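Local coordinates for teichoic acid biosynthesis protein F (Staphylococcus epidermidis, PDB 3L7I) that takes part in teichoic acid biosynthesis and carries a domain of the GT-B glycosyltransferase superfamily, at residues K538-Y543 / D576-L581; P636-A641 / K675-L680. All coordinates share one frame; numbering follows the deposited sequence.

Contact 1: K538-Y543 / D576-L581; sequences KKVIMY and DYVILL
The backbones of K539, I541 and Y543 bond to those of D576, V578 and L580 in a parallel pairing, with K539 in register with Y577 and Y543 with L581. The ladder climbs in steps: K539 N donates to D576 O, K539 O accepts from V578 N, I541 N donates to V578 O at 2.9 Å, I541 O accepts from L580 N, and Y543 N closes the series on L580 O at 2.8 Å. The odd-numbered residues of 539-543 thus bond to this neighbour, while V540 and M542 offer their peptide groups to D617, C618 and I620 on the other side. A twist of 25° separates the two strand directions.

I541 shows how a side chain can bridge two residues of the next strand. Its CB lies 4.0 Å from I579 CG1, and its CG2 branch stays near the same atom. With CG1 anti to the carbonyl carbon (chi1 -65°), the longer branch swings instead to Y577: I541 CG1 is 3.6 Å from Y577 CD1, and the terminal CD1 methyl sits over a face of the ring, 4.0 Å from its centroid, in a CH-pi contact. Farther along, L581 CD2 reaches the edge of the Y543 ring. On the reverse of the sheet, V540 CG1 meets L580 CD1 at 3.9 Å and M542 CG lies against L580 CB.

K538 NZ is hydrogen-bonded to G574 O and adds a weak bond to Y577 O. Helix 566-573 connects the pair as a beta-alpha-beta crossover. Strand 618-621 flanks 539-543, strand 600-602 flanks 577-581, and helix 609-614 packs on the M542/L580 face, with F613 on M542 and L612 on L580.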
# COMPACT_ATOMS: atom_id res chain seq x y z
N LYS A 538 -18.51 26.98 65.23
CA LYS A 538 -18.49 25.53 65.16
C LYS A 538 -17.14 24.96 64.68
O LYS A 538 -16.50 25.51 63.79
CB LYS A 538 -19.69 25.04 64.31
CG LYS A 538 -20.96 24.72 65.15
CD LYS A 538 -22.26 25.43 64.68
CE LYS A 538 -23.55 24.57 64.87
NZ LYS A 538 -23.66 23.41 63.86
N LYS A 539 -16.71 23.89 65.33
CA LYS A 539 -15.50 23.19 64.96
C LYS A 539 -15.79 22.22 63.82
O LYS A 539 -16.94 22.01 63.44
CB LYS A 539 -14.88 22.48 66.16
CG LYS A 539 -14.12 23.42 67.11
CD LYS A 539 -13.19 22.67 68.08
CE LYS A 539 -13.98 21.96 69.19
NZ LYS A 539 -13.20 20.85 69.84
N VAL A 540 -14.75 21.61 63.26
CA VAL A 540 -14.91 20.99 61.95
C VAL A 540 -14.35 19.57 61.82
O VAL A 540 -13.14 19.37 61.88
CB VAL A 540 -14.28 21.88 60.87
CG1 VAL A 540 -14.20 21.14 59.54
CG2 VAL A 540 -15.04 23.17 60.74
N ILE A 541 -15.25 18.61 61.64
CA ILE A 541 -14.85 17.23 61.35
C ILE A 541 -14.84 17.00 59.83
O ILE A 541 -15.73 17.48 59.10
CB ILE A 541 -15.81 16.22 62.04
CG1 ILE A 541 -15.71 16.32 63.55
CG2 ILE A 541 -15.49 14.81 61.66
CD1 ILE A 541 -16.91 15.76 64.25
N MET A 542 -13.81 16.30 59.35
CA MET A 542 -13.78 15.86 57.95
C MET A 542 -13.85 14.35 57.85
O MET A 542 -13.17 13.65 58.58
CB MET A 542 -12.54 16.33 57.22
CG MET A 542 -12.84 16.71 55.78
SD MET A 542 -11.52 16.37 54.60
CE MET A 542 -10.15 16.17 55.72
N TYR A 543 -14.65 13.86 56.92
CA TYR A 543 -14.84 12.42 56.79
C TYR A 543 -14.51 11.99 55.38
O TYR A 543 -15.14 12.44 54.44
CB TYR A 543 -16.29 12.08 57.13
CG TYR A 543 -16.61 10.62 57.03
CD1 TYR A 543 -15.70 9.65 57.42
CD2 TYR A 543 -17.85 10.21 56.57
CE1 TYR A 543 -16.02 8.30 57.33
CE2 TYR A 543 -18.17 8.88 56.49
CZ TYR A 543 -17.26 7.93 56.87
OH TYR A 543 -17.62 6.60 56.77
N ASP A 576 -21.93 21.64 68.24
CA ASP A 576 -20.52 21.96 68.45
C ASP A 576 -19.73 21.85 67.15
O ASP A 576 -18.72 22.52 66.97
CB ASP A 576 -19.90 21.03 69.50
CG ASP A 576 -20.48 21.24 70.90
OD1 ASP A 576 -20.57 22.41 71.35
OD2 ASP A 576 -20.83 20.23 71.57
N TYR A 577 -20.23 21.03 66.23
CA TYR A 577 -19.48 20.66 65.03
C TYR A 577 -20.22 20.85 63.72
O TYR A 577 -21.45 20.88 63.63
CB TYR A 577 -19.08 19.19 65.09
CG TYR A 577 -18.02 18.87 66.12
CD1 TYR A 577 -16.67 18.94 65.79
CD2 TYR A 577 -18.38 18.47 67.41
CE1 TYR A 577 -15.71 18.64 66.73
CE2 TYR A 577 -17.43 18.17 68.35
CZ TYR A 577 -16.09 18.25 68.01
OH TYR A 577 -15.12 17.95 68.95
N VAL A 578 -19.43 20.95 62.67
CA VAL A 578 -19.95 20.79 61.34
C VAL A 578 -19.11 19.68 60.69
O VAL A 578 -17.91 19.56 60.97
CB VAL A 578 -19.89 22.12 60.62
CG1 VAL A 578 -18.64 22.21 59.76
CG2 VAL A 578 -21.13 22.30 59.82
N ILE A 579 -19.71 18.83 59.87
CA ILE A 579 -18.93 17.72 59.30
C ILE A 579 -18.76 17.79 57.77
O ILE A 579 -19.75 17.89 57.03
CB ILE A 579 -19.49 16.35 59.73
CG1 ILE A 579 -18.58 15.23 59.28
CG2 ILE A 579 -20.91 16.14 59.20
CD1 ILE A 579 -19.15 13.86 59.68
N LEU A 580 -17.52 17.76 57.29
CA LEU A 580 -17.27 17.81 55.83
C LEU A 580 -17.20 16.41 55.24
O LEU A 580 -16.35 15.61 55.65
CB LEU A 580 -15.99 18.58 55.51
CG LEU A 580 -15.84 19.94 56.18
CD1 LEU A 580 -14.62 20.69 55.69
CD2 LEU A 580 -17.10 20.74 55.93
N LEU A 581 -18.09 16.11 54.30
CA LEU A 581 -18.11 14.79 53.67
C LEU A 581 -17.36 14.81 52.33
O LEU A 581 -17.82 15.42 51.35
CB LEU A 581 -19.55 14.31 53.45
CG LEU A 581 -20.52 14.36 54.63
CD1 LEU A 581 -21.90 13.89 54.22
CD2 LEU A 581 -20.02 13.55 55.82

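Contact 2: P636-A641 / K675-L680; sequences PQFFFA and KELKNL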
# COMPACT_ATOMS: atom_id res chain seq x y z
N PRO A 636 -5.99 14.87 65.87
CA PRO A 636 -6.62 13.56 66.07
C PRO A 636 -7.18 12.99 64.77
O PRO A 636 -7.87 13.70 64.05
CB PRO A 636 -7.79 13.88 67.01
CG PRO A 636 -7.44 15.16 67.64
CD PRO A 636 -6.67 15.93 66.63
N GLN A 637 -6.89 11.72 64.50
CA GLN A 637 -7.57 11.02 63.42
C GLN A 637 -8.35 9.86 64.03
O GLN A 637 -8.01 9.39 65.11
CB GLN A 637 -6.59 10.52 62.37
CG GLN A 637 -5.53 11.52 61.95
CD GLN A 637 -4.85 11.14 60.64
OE1 GLN A 637 -5.44 10.45 59.80
NE2 GLN A 637 -3.63 11.63 60.44
N PHE A 638 -9.42 9.45 63.34
CA PHE A 638 -10.24 8.30 63.70
C PHE A 638 -10.34 7.39 62.49
O PHE A 638 -10.15 7.83 61.35
CB PHE A 638 -11.64 8.74 64.10
CG PHE A 638 -11.69 9.53 65.37
CD1 PHE A 638 -11.85 8.88 66.61
CD2 PHE A 638 -11.57 10.91 65.36
CE1 PHE A 638 -11.90 9.60 67.79
CE2 PHE A 638 -11.61 11.62 66.55
CZ PHE A 638 -11.78 10.97 67.76
N PHE A 639 -10.66 6.13 62.74
CA PHE A 639 -10.64 5.13 61.69
C PHE A 639 -11.84 4.23 61.79
O PHE A 639 -11.86 3.27 62.55
CB PHE A 639 -9.32 4.36 61.74
CG PHE A 639 -8.15 5.26 61.55
CD1 PHE A 639 -7.77 5.67 60.27
CD2 PHE A 639 -7.49 5.79 62.65
CE1 PHE A 639 -6.71 6.55 60.08
CE2 PHE A 639 -6.44 6.68 62.47
CZ PHE A 639 -6.04 7.05 61.19
N PHE A 640 -12.85 4.58 61.03
CA PHE A 640 -14.14 3.91 61.08
C PHE A 640 -14.15 2.70 60.12
O PHE A 640 -14.82 2.70 59.10
CB PHE A 640 -15.18 4.94 60.71
CG PHE A 640 -16.56 4.43 60.67
CD1 PHE A 640 -17.43 4.84 59.68
CD2 PHE A 640 -17.02 3.56 61.64
CE1 PHE A 640 -18.74 4.38 59.64
CE2 PHE A 640 -18.33 3.10 61.62
CZ PHE A 640 -19.19 3.50 60.61
N ALA A 641 -13.38 1.68 60.47
CA ALA A 641 -13.32 0.46 59.69
C ALA A 641 -14.52 -0.45 59.96
O ALA A 641 -14.40 -1.45 60.67
CB ALA A 641 -12.01 -0.28 59.96
N LYS A 675 -19.58 9.51 70.55
CA LYS A 675 -19.34 9.92 71.91
C LYS A 675 -17.94 10.50 72.06
O LYS A 675 -17.75 11.53 72.70
CB LYS A 675 -19.56 8.74 72.86
CG LYS A 675 -20.99 8.17 72.85
CD LYS A 675 -22.05 9.25 73.12
CE LYS A 675 -23.42 8.65 73.42
NZ LYS A 675 -24.44 9.70 73.75
N GLU A 676 -16.96 9.85 71.45
CA GLU A 676 -15.56 10.27 71.54
C GLU A 676 -15.32 11.71 71.04
O GLU A 676 -14.66 12.50 71.72
CB GLU A 676 -14.68 9.28 70.78
CG GLU A 676 -13.19 9.40 71.06
CD GLU A 676 -12.72 8.47 72.16
OE1 GLU A 676 -13.27 8.53 73.28
OE2 GLU A 676 -11.79 7.68 71.88
N LEU A 677 -15.84 12.03 69.85
CA LEU A 677 -15.81 13.39 69.28
C LEU A 677 -16.34 14.51 70.22
O LEU A 677 -15.98 15.69 70.07
CB LEU A 677 -16.61 13.43 67.97
CG LEU A 677 -15.96 13.03 66.63
CD1 LEU A 677 -14.60 12.38 66.79
CD2 LEU A 677 -16.88 12.13 65.79
N LYS A 678 -17.22 14.15 71.15
CA LYS A 678 -17.82 15.14 72.04
C LYS A 678 -16.74 16.06 72.58
O LYS A 678 -16.90 17.28 72.62
CB LYS A 678 -18.54 14.44 73.20
CG LYS A 678 -19.82 15.11 73.63
CD LYS A 678 -20.75 15.26 72.44
CE LYS A 678 -22.18 14.98 72.86
NZ LYS A 678 -22.29 13.56 73.25
N ASN A 679 -15.62 15.46 72.97
CA ASN A 679 -14.52 16.16 73.60
C ASN A 679 -13.19 15.90 72.88
O ASN A 679 -12.43 15.00 73.25
CB ASN A 679 -14.42 15.74 75.06
CG ASN A 679 -13.32 16.46 75.80
OD1 ASN A 679 -12.61 17.28 75.22
ND2 ASN A 679 -13.17 16.16 77.10
N LEU A 680 -12.92 16.69 71.84
CA LEU A 680 -11.71 16.52 71.06
C LEU A 680 -10.44 16.57 71.92
O LEU A 680 -9.56 15.71 71.77
CB LEU A 680 -11.62 17.54 69.92
CG LEU A 680 -12.09 17.05 68.54
CD1 LEU A 680 -11.48 17.90 67.44
CD2 LEU A 680 -11.74 15.59 68.33
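Largely apolar packing of strand 637-640 of the parallel sheet against the junction of helices 670-677 and 680-686 joins F638 to E676, L677 and L680. The F638 ring is its centre. The first torsion (chi1 -68°) sets CG anti to the carbonyl carbon, and the ring extends from the strand into the helical layer. L677 brings its CD1 methyl over one face, although the modelled spacing there is doubtful. Two groups come to the ring's edge at different places: E676 CG lies 3.5 Å from F638 CE1, and L680 CD2 lies 4.4 Å from F638 CE2.

Such layering of helices on a parallel sheet is that of a Rossmann-like alpha/beta domain, as in GT-B proteins. N679 is the N-cap of helix 680-686, its OD1 weakly bonded to K682 N. E676 contributes only the aliphatic part of its chain to the ring; its carboxylate, tilted 51° from the ring plane, sends OE2 to a weak bond with Y667 OH. Beside F638, P636 CG touches L680 CD2 at 4.4 Å.

Both contacts are buried and belong to one parallel sheet, where strand 618-621 separates 539-543 from 637-640. Contact 1 works within the sheet, by a backbone ladder with side-chain packing on both faces. Contact 2 works between layers, has no hydrogen bond across it and buries much less surface, 207 against 702 Å². Their centres lie 11 Å apart, and they meet where the Y577 hydroxyl forms a probable, weak hydrogen bond with L677 O. Near it, K539 NZ packs on L680 CB; at the far end of strand 539-543, Y543 OH lies against F640 CD1. The turn from L677 to L680 thus packs on F638 in contact 2 and on Y577 and K539 in contact 1.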